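Local coordinates for argonaute (Methanocaldococcus jannaschii, PDB 5G5S), which uses short single-stranded DNA guides to bind complementary target strands and cuts the target DNA, possibly in defence against invading genetic elements, at residues D169-D174 with E179-K184; A430-K435 with D442-L447; K449-F452 with I457-N460. All coordinates share one frame; numbering follows the deposited sequence.

Interaction 1. Residues D169-D174 with E179-K184; sequences DFVNRD and EEYVGK
Val171 and Tyr181 have the nearest CA atoms of the two segments, 8.8 Å apart, where the chain leaving helix 167-170 faces two overlapping turns, type I (Glu179 to Val182) and type II (Tyr181 to Lys184), at the end of helix 175-179. The phenol of Tyr181 fills the gap between them. Its OH comes to the edge of the Phe170 ring, near the ring plane and 3.2 Å from CE2 of Phe170, while the rings stand almost perpendicular at 83°. With CG opposite the backbone N (chi1 -177°), the Phe170 ring swings toward the turns and offers CE2. Nearer the root of the tyrosine, CG1 of Val171 lies 3.6 Å from CE1 of Tyr181, approaching its ring obliquely. This apolar cluster belongs to the PAZ domain, which receives the 3' end of the guide, and Leu257 of strand 255-260 touches both aromatic side chains. A Schellman motif ends the first helix, with Asn172 at positive phi as its C-prime residue. Across that bend Arg173 NE reaches back to Asp169 OD1 at 3.0 Å in a salt bridge, meeting the oxygen from above the carboxylate plane. Asp174 N-caps the next helix, its OD1 accepting a hydrogen bond from Ala176 N.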
loop_
_atom_site.group_PDB
_atom_site.type_symbol
_atom_site.label_atom_id
_atom_site.label_comp_id
_atom_site.label_asym_id
_atom_site.label_seq_id
_atom_site.Cartn_x
_atom_site.Cartn_y
_atom_site.Cartn_z
ATOM N N ASP A 169 -17.411 13.820 14.092
ATOM C CA ASP A 169 -18.129 13.126 15.176
ATOM C C ASP A 169 -17.661 11.694 15.274
ATOM O O ASP A 169 -17.583 11.145 16.378
ATOM C CB ASP A 169 -19.660 13.133 14.969
ATOM C CG ASP A 169 -20.405 14.331 15.540
ATOM O OD1 ASP A 169 -19.833 15.450 15.535
ATOM O OD2 ASP A 169 -21.606 14.180 15.871
ATOM N N PHE A 170 -17.345 11.086 14.112
ATOM C CA PHE A 170 -16.873 9.716 14.027
ATOM C C PHE A 170 -15.582 9.543 14.822
ATOM O O PHE A 170 -15.449 8.563 15.565
ATOM C CB PHE A 170 -16.721 9.284 12.556
ATOM C CG PHE A 170 -16.293 7.851 12.395
ATOM C CD1 PHE A 170 -17.212 6.815 12.520
ATOM C CD2 PHE A 170 -14.959 7.528 12.189
ATOM C CE1 PHE A 170 -16.810 5.483 12.401
ATOM C CE2 PHE A 170 -14.559 6.198 12.081
ATOM C CZ PHE A 170 -15.488 5.184 12.171
ATOM N N VAL A 171 -14.653 10.519 14.698
ATOM C CA VAL A 171 -13.357 10.513 15.399
ATOM C C VAL A 171 -13.464 11.062 16.847
ATOM O O VAL A 171 -12.483 11.558 17.404
ATOM C CB VAL A 171 -12.185 11.115 14.559
ATOM C CG1 VAL A 171 -11.986 10.341 13.261
ATOM C CG2 VAL A 171 -12.367 12.610 14.282
ATOM N N ASN A 172 -14.679 10.947 17.445
ATOM C CA ASN A 172 -15.057 11.361 18.804
ATOM C C ASN A 172 -14.604 12.781 19.162
ATOM O O ASN A 172 -14.224 13.049 20.302
ATOM C CB ASN A 172 -14.600 10.316 19.842
ATOM C CG ASN A 172 -15.366 9.009 19.775
ATOM O OD1 ASN A 172 -16.610 8.965 19.875
ATOM N ND2 ASN A 172 -14.632 7.911 19.631
ATOM N N ARG A 173 -14.659 13.690 18.169
ATOM C CA ARG A 173 -14.243 15.085 18.267
ATOM C C ARG A 173 -12.844 15.264 18.910
ATOM O O ARG A 173 -12.654 16.123 19.779
ATOM C CB ARG A 173 -15.339 15.967 18.891
ATOM C CG ARG A 173 -16.608 16.037 18.040
ATOM C CD ARG A 173 -17.541 17.141 18.479
ATOM N NE ARG A 173 -18.583 17.397 17.484
ATOM C CZ ARG A 173 -19.428 18.424 17.525
ATOM N NH1 ARG A 173 -19.365 19.306 18.517
ATOM N NH2 ARG A 173 -20.337 18.581 16.573
ATOM N N ASP A 174 -11.858 14.457 18.432
ATOM C CA ASP A 174 -10.463 14.431 18.887
ATOM C C ASP A 174 -9.517 14.631 17.692
ATOM O O ASP A 174 -9.514 13.803 16.775
ATOM C CB ASP A 174 -10.169 13.082 19.582
ATOM C CG ASP A 174 -8.998 13.071 20.556
ATOM O OD1 ASP A 174 -7.889 13.514 20.167
ATOM O OD2 ASP A 174 -9.172 12.556 21.686
ATOM N N GLU A 179 -5.816 12.327 12.867
ATOM C CA GLU A 179 -4.493 12.061 12.276
ATOM C C GLU A 179 -4.324 10.585 11.900
ATOM O O GLU A 179 -3.704 10.283 10.884
ATOM C CB GLU A 179 -3.359 12.536 13.200
ATOM C CG GLU A 179 -3.416 14.027 13.496
ATOM C CD GLU A 179 -2.367 14.618 14.417
ATOM O OE1 GLU A 179 -1.760 13.868 15.217
ATOM O OE2 GLU A 179 -2.184 15.854 14.364
ATOM N N GLU A 180 -4.933 9.676 12.681
ATOM C CA GLU A 180 -4.930 8.233 12.434
ATOM C C GLU A 180 -5.685 7.853 11.145
ATOM O O GLU A 180 -5.591 6.707 10.704
ATOM C CB GLU A 180 -5.532 7.487 13.637
ATOM C CG GLU A 180 -4.560 7.274 14.783
ATOM C CD GLU A 180 -3.196 6.739 14.395
ATOM O OE1 GLU A 180 -3.132 5.672 13.740
ATOM O OE2 GLU A 180 -2.189 7.408 14.723
ATOM N N TYR A 181 -6.448 8.811 10.567
ATOM C CA TYR A 181 -7.233 8.639 9.346
ATOM C C TYR A 181 -6.526 9.136 8.084
ATOM O O TYR A 181 -7.074 9.014 6.988
ATOM C CB TYR A 181 -8.685 9.151 9.522
ATOM C CG TYR A 181 -9.498 8.205 10.381
ATOM C CD1 TYR A 181 -9.407 8.242 11.769
ATOM C CD2 TYR A 181 -10.249 7.185 9.807
ATOM C CE1 TYR A 181 -10.080 7.317 12.566
ATOM C CE2 TYR A 181 -10.927 6.253 10.591
ATOM C CZ TYR A 181 -10.848 6.330 11.973
ATOM O OH TYR A 181 -11.506 5.414 12.753
ATOM N N VAL A 182 -5.270 9.618 8.229
ATOM C CA VAL A 182 -4.430 10.024 7.098
ATOM C C VAL A 182 -4.152 8.748 6.261
ATOM O O VAL A 182 -3.721 7.730 6.809
ATOM C CB VAL A 182 -3.123 10.745 7.538
ATOM C CG1 VAL A 182 -2.201 10.979 6.352
ATOM C CG2 VAL A 182 -3.426 12.064 8.238
ATOM N N GLY A 183 -4.496 8.806 4.979
ATOM C CA GLY A 183 -4.357 7.683 4.059
ATOM C C GLY A 183 -5.670 6.999 3.746
ATOM O O GLY A 183 -5.720 6.111 2.890
ATOM N N LYS A 184 -6.742 7.407 4.446
ATOM C CA LYS A 184 -8.084 6.877 4.241
ATOM C C LYS A 184 -8.797 7.691 3.154
ATOM O O LYS A 184 -8.419 8.839 2.876
ATOM C CB LYS A 184 -8.883 6.881 5.557
#

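Interaction 2. Residues A430-K435 with D442-L447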
loop_
_atom_site.group_PDB
_atom_site.type_symbol
_atom_site.label_atom_id
_atom_site.label_comp_id
_atom_site.label_asym_id
_atom_site.label_seq_id
_atom_site.Cartn_x
_atom_site.Cartn_y
_atom_site.Cartn_z
ATOM N N ALA A 430 8.918 0.737 25.151
ATOM C CA ALA A 430 7.666 0.659 25.895
ATOM C C ALA A 430 6.816 -0.483 25.371
ATOM O O ALA A 430 6.545 -0.550 24.180
ATOM C CB ALA A 430 6.910 1.975 25.831
ATOM N N LEU A 431 6.441 -1.410 26.254
ATOM C CA LEU A 431 5.585 -2.533 25.890
ATOM C C LEU A 431 4.180 -2.177 26.364
ATOM O O LEU A 431 3.952 -2.003 27.561
ATOM C CB LEU A 431 6.097 -3.844 26.517
ATOM C CG LEU A 431 5.314 -5.123 26.209
ATOM C CD1 LEU A 431 5.522 -5.577 24.764
ATOM C CD2 LEU A 431 5.692 -6.234 27.177
ATOM N N ILE A 432 3.270 -1.973 25.405
ATOM C CA ILE A 432 1.889 -1.583 25.671
ATOM C C ILE A 432 0.982 -2.824 25.662
ATOM O O ILE A 432 0.891 -3.522 24.647
ATOM C CB ILE A 432 1.415 -0.473 24.677
ATOM C CG1 ILE A 432 2.293 0.792 24.756
ATOM C CG2 ILE A 432 -0.067 -0.130 24.866
ATOM C CD1 ILE A 432 2.372 1.572 23.403
ATOM N N ILE A 433 0.328 -3.092 26.809
ATOM C CA ILE A 433 -0.623 -4.193 26.978
ATOM C C ILE A 433 -2.027 -3.565 26.969
ATOM O O ILE A 433 -2.394 -2.826 27.891
ATOM C CB ILE A 433 -0.358 -5.028 28.274
ATOM C CG1 ILE A 433 1.160 -5.253 28.581
ATOM C CG2 ILE A 433 -1.187 -6.327 28.303
ATOM C CD1 ILE A 433 1.954 -6.135 27.610
ATOM N N GLY A 434 -2.768 -3.828 25.899
ATOM C CA GLY A 434 -4.107 -3.288 25.712
ATOM C C GLY A 434 -5.194 -4.325 25.536
ATOM O O GLY A 434 -4.954 -5.522 25.709
ATOM N N LYS A 435 -6.402 -3.854 25.195
ATOM C CA LYS A 435 -7.590 -4.689 24.986
ATOM C C LYS A 435 -8.386 -4.282 23.738
ATOM O O LYS A 435 -8.173 -3.187 23.212
ATOM C CB LYS A 435 -8.479 -4.733 26.251
ATOM C CG LYS A 435 -8.971 -3.380 26.756
ATOM C CD LYS A 435 -10.211 -3.525 27.624
ATOM C CE LYS A 435 -11.477 -3.230 26.854
ATOM N NZ LYS A 435 -12.675 -3.274 27.727
ATOM N N ASP A 442 -7.264 2.902 17.787
ATOM C CA ASP A 442 -6.447 3.982 17.240
ATOM C C ASP A 442 -5.789 4.821 18.342
ATOM O O ASP A 442 -4.749 5.429 18.088
ATOM C CB ASP A 442 -7.264 4.852 16.271
ATOM C CG ASP A 442 -7.473 4.222 14.897
ATOM O OD1 ASP A 442 -6.565 3.486 14.429
ATOM O OD2 ASP A 442 -8.522 4.493 14.275
ATOM N N TYR A 443 -6.370 4.822 19.574
ATOM C CA TYR A 443 -5.808 5.515 20.735
ATOM C C TYR A 443 -4.480 4.868 21.139
ATOM O O TYR A 443 -3.586 5.566 21.609
ATOM C CB TYR A 443 -6.792 5.545 21.919
ATOM C CG TYR A 443 -7.907 6.568 21.802
ATOM C CD1 TYR A 443 -7.629 7.933 21.771
ATOM C CD2 TYR A 443 -9.243 6.176 21.810
ATOM C CE1 TYR A 443 -8.651 8.878 21.687
ATOM C CE2 TYR A 443 -10.275 7.113 21.742
ATOM C CZ TYR A 443 -9.975 8.465 21.686
ATOM O OH TYR A 443 -10.992 9.392 21.618
ATOM N N TYR A 444 -4.332 3.547 20.906
ATOM C CA TYR A 444 -3.085 2.813 21.154
ATOM C C TYR A 444 -2.007 3.262 20.172
ATOM O O TYR A 444 -0.839 3.357 20.549
ATOM C CB TYR A 444 -3.295 1.291 21.073
ATOM C CG TYR A 444 -4.148 0.711 22.188
ATOM C CD1 TYR A 444 -3.822 0.923 23.527
ATOM C CD2 TYR A 444 -5.226 -0.122 21.905
ATOM C CE1 TYR A 444 -4.594 0.378 24.555
ATOM C CE2 TYR A 444 -5.986 -0.697 22.923
ATOM C CZ TYR A 444 -5.675 -0.431 24.246
ATOM O OH TYR A 444 -6.420 -0.986 25.251
ATOM N N GLU A 445 -2.411 3.576 18.922
ATOM C CA GLU A 445 -1.526 4.090 17.869
ATOM C C GLU A 445 -1.140 5.547 18.202
ATOM O O GLU A 445 -0.010 5.961 17.925
ATOM C CB GLU A 445 -2.205 4.001 16.485
ATOM C CG GLU A 445 -2.424 2.586 15.959
ATOM C CD GLU A 445 -1.171 1.762 15.737
ATOM O OE1 GLU A 445 -0.183 2.297 15.182
ATOM O OE2 GLU A 445 -1.177 0.575 16.135
ATOM N N ILE A 446 -2.081 6.308 18.820
ATOM C CA ILE A 446 -1.848 7.683 19.294
ATOM C C ILE A 446 -0.774 7.638 20.376
ATOM O O ILE A 446 0.146 8.453 20.347
ATOM C CB ILE A 446 -3.166 8.394 19.759
ATOM C CG1 ILE A 446 -4.084 8.734 18.566
ATOM C CG2 ILE A 446 -2.918 9.637 20.635
ATOM C CD1 ILE A 446 -3.397 9.490 17.411
ATOM N N LEU A 447 -0.866 6.641 21.285
ATOM C CA LEU A 447 0.094 6.427 22.364
ATOM C C LEU A 447 1.497 6.154 21.823
ATOM O O LEU A 447 2.434 6.786 22.279
ATOM C CB LEU A 447 -0.368 5.318 23.340
ATOM C CG LEU A 447 0.453 5.166 24.644
ATOM C CD1 LEU A 447 0.308 6.382 25.539
ATOM C CD2 LEU A 447 0.066 3.912 25.401
#
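Tyr444, near the start of helix 442-452, reaches across to Gly434 and Lys435 at the end of strand 428-434; strand and helix are the first two elements of a beta-alpha-beta unit in the Mid domain. The short segments run nearly antiparallel, at 163°, with their axes 10.6 Å apart, as expected when a chain leaves a strand and returns along a helix packed on the sheet. From CB, beside Asn460 of the adjoining strand, the tyrosine side chain heads toward strand 428-434 because CG is turned opposite its own carbonyl carbon (chi1 -68°). Farther out, CD1 of Tyr444 meets CG2 of Ile432 at 4.1 Å. Beyond it, CE1 and CZ approach Gly434 CA obliquely, CZ of Tyr444 at 3.6 Å. The phenol thus lies directly against the backbone of Gly434, whose CA is 3.3 Å from OH of Tyr444. Across the ring, CE2 of Tyr444 has the carbonyl O of Lys435 at its edge, in the ring plane. The hydroxyl at the tip accepts a nearly straight hydrogen bond (165°) from the backbone, Lys435 N to Tyr444 OH at 2.9 Å, and is also hydrogen-bonded to Asp365 OD2. These two partners tie the buried oxygen to the end of strand 428-434 and to the end of the neighbouring strand 357-365. The amine of Lys435 forms a salt bridge with Glu367. One helical turn beyond Tyr444, Leu447 continues the apolar surface over Ile432 and also packs against helix 412-420. Leu447 meets Ile432 through its CD2 branch, 3.8 Å from CD1 of Ile432.

Interaction 3. Residues K449-F452 with I457-N460; sequences KQLF and ISQN
Phe452 holds CG opposite its backbone N (chi1 -175°), and Ile457 holds CG1 opposite its carbonyl carbon (chi1 -64°), settings that lay the two side chains next to each other, pointing the same way. CG1 of Ile457 sits at the edge of the phenylalanine ring, near its plane, at 4.2 Å from CD1 of Phe452. Their CA atoms, 5.5 Å apart, form the nearest CA pair of the contact, where the chain turns from the end of helix 442-452, through a short connection, into strand 456-462. This is the second half of a beta-alpha-beta crossover: the helix returns the chain to the edge of the four-stranded parallel sheet of the Mid domain, next to strand 428-434.

One residue to each side, Leu451 and Ser458 meet on the sheet face that the helix covers, the CB of Ser458 pointing toward the helix and that of Ile457 away from it. The CD2 branch of Leu451 comes to 3.7 Å from both CB and OG of Ser458, so the serine meets the helix with carbon as well as oxygen. The leucine also touches Ala430 and Ile432, spanning two adjacent strands from above. Phe452 has its ring stacked with that of Tyr713 near the C-terminus.

The strand itself carries residues 459-462, which bind the phosphorylated 5' end of the guide, and Gln459 binds a divalent metal in another structure of this protein. Ser458 adds a link through its backbone: its carbonyl O accepts a hydrogen bond from Lys485 NZ, a residue inferred to bind such a metal. The two segments meet by van der Waals touch, implying that fit and burial hold them, with a polar bond added next door, from Lys448 NZ to Asn460 OD1.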
loop_
_atom_site.group_PDB
_atom_site.type_symbol
_atom_site.label_atom_id
_atom_site.label_comp_id
_atom_site.label_asym_id
_atom_site.label_seq_id
_atom_site.Cartn_x
_atom_site.Cartn_y
_atom_site.Cartn_z
ATOM N N LYS A 449 2.870 6.916 18.800
ATOM C CA LYS A 449 3.308 8.108 18.089
ATOM C C LYS A 449 3.864 9.161 19.060
ATOM O O LYS A 449 5.010 9.582 18.904
ATOM C CB LYS A 449 2.149 8.653 17.240
ATOM C CG LYS A 449 2.478 9.870 16.396
ATOM C CD LYS A 449 1.288 10.260 15.547
ATOM C CE LYS A 449 0.310 11.190 16.224
ATOM N NZ LYS A 449 -0.998 11.213 15.514
ATOM N N GLN A 450 3.061 9.545 20.065
ATOM C CA GLN A 450 3.398 10.521 21.112
ATOM C C GLN A 450 4.547 10.060 22.010
ATOM O O GLN A 450 5.271 10.895 22.551
ATOM C CB GLN A 450 2.162 10.878 21.957
ATOM C CG GLN A 450 1.130 11.728 21.214
ATOM C CD GLN A 450 0.133 12.395 22.133
ATOM O OE1 GLN A 450 -0.280 11.850 23.163
ATOM N NE2 GLN A 450 -0.294 13.592 21.759
ATOM N N LEU A 451 4.684 8.734 22.186
ATOM C CA LEU A 451 5.743 8.074 22.948
ATOM C C LEU A 451 7.060 8.258 22.189
ATOM O O LEU A 451 8.071 8.565 22.812
ATOM C CB LEU A 451 5.419 6.572 23.073
ATOM C CG LEU A 451 5.391 5.899 24.452
ATOM C CD1 LEU A 451 4.885 6.812 25.540
ATOM C CD2 LEU A 451 4.550 4.645 24.403
ATOM N N PHE A 452 7.041 8.100 20.842
ATOM C CA PHE A 452 8.226 8.278 19.995
ATOM C C PHE A 452 8.750 9.730 19.950
ATOM O O PHE A 452 9.955 9.936 19.778
ATOM C CB PHE A 452 8.027 7.690 18.589
ATOM C CG PHE A 452 9.288 7.764 17.764
ATOM C CD1 PHE A 452 10.341 6.888 17.998
ATOM C CD2 PHE A 452 9.470 8.783 16.832
ATOM C CE1 PHE A 452 11.536 7.007 17.291
ATOM C CE2 PHE A 452 10.683 8.929 16.160
ATOM C CZ PHE A 452 11.701 8.029 16.378
ATOM N N ILE A 457 10.585 4.084 21.728
ATOM C CA ILE A 457 10.113 3.147 20.693
ATOM C C ILE A 457 9.132 2.220 21.430
ATOM O O ILE A 457 9.379 1.880 22.587
ATOM C CB ILE A 457 11.286 2.388 20.007
ATOM C CG1 ILE A 457 12.195 3.375 19.251
ATOM C CG2 ILE A 457 10.771 1.264 19.069
ATOM C CD1 ILE A 457 13.605 2.894 18.994
ATOM N N SER A 458 7.998 1.883 20.809
ATOM C CA SER A 458 6.991 1.081 21.496
ATOM C C SER A 458 6.267 0.082 20.629
ATOM O O SER A 458 6.181 0.256 19.411
ATOM C CB SER A 458 5.971 1.991 22.172
ATOM O OG SER A 458 5.478 2.974 21.277
ATOM N N GLN A 459 5.702 -0.945 21.277
ATOM C CA GLN A 459 4.887 -1.953 20.618
ATOM C C GLN A 459 3.694 -2.315 21.495
ATOM O O GLN A 459 3.847 -2.549 22.699
ATOM C CB GLN A 459 5.706 -3.198 20.213
ATOM C CG GLN A 459 4.939 -4.221 19.338
ATOM C CD GLN A 459 4.305 -3.644 18.092
ATOM O OE1 GLN A 459 3.091 -3.719 17.885
ATOM N NE2 GLN A 459 5.105 -3.058 17.228
ATOM N N ASN A 460 2.502 -2.330 20.879
ATOM C CA ASN A 460 1.253 -2.682 21.540
ATOM C C ASN A 460 0.855 -4.104 21.194
ATOM O O ASN A 460 1.167 -4.589 20.105
ATOM C CB ASN A 460 0.134 -1.676 21.226
ATOM C CG ASN A 460 -0.167 -1.448 19.757
ATOM O OD1 ASN A 460 0.705 -1.482 18.884
ATOM N ND2 ASN A 460 -1.415 -1.132 19.465
#

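In the fold
Interactions 2 and 3 share helix 442-452 and one beta-alpha-beta unit of the Mid domain, their centres about 8 Å apart, and both are buried. Neighbouring strands join them: Ile432 N lies 2.8 Å from Gln459 O, a probable hydrogen bond. Interaction 2 adds a tyrosine hydroxyl bond to its apolar core, whereas interaction 3 rests on van der Waals contacts, one of them with a serine hydroxyl. Interaction 1 is only partly buried, belongs to the PAZ domain and has a salt bridge inside one segment and none between its two segments. It nevertheless meets the same helix, through Glu179 OE1 to Lys449 NZ in a salt bridge of 2.8 Å and through packing of Glu180 on Glu445 and Ile446, so helix 442-452 faces both the Mid sheet and the PAZ domain.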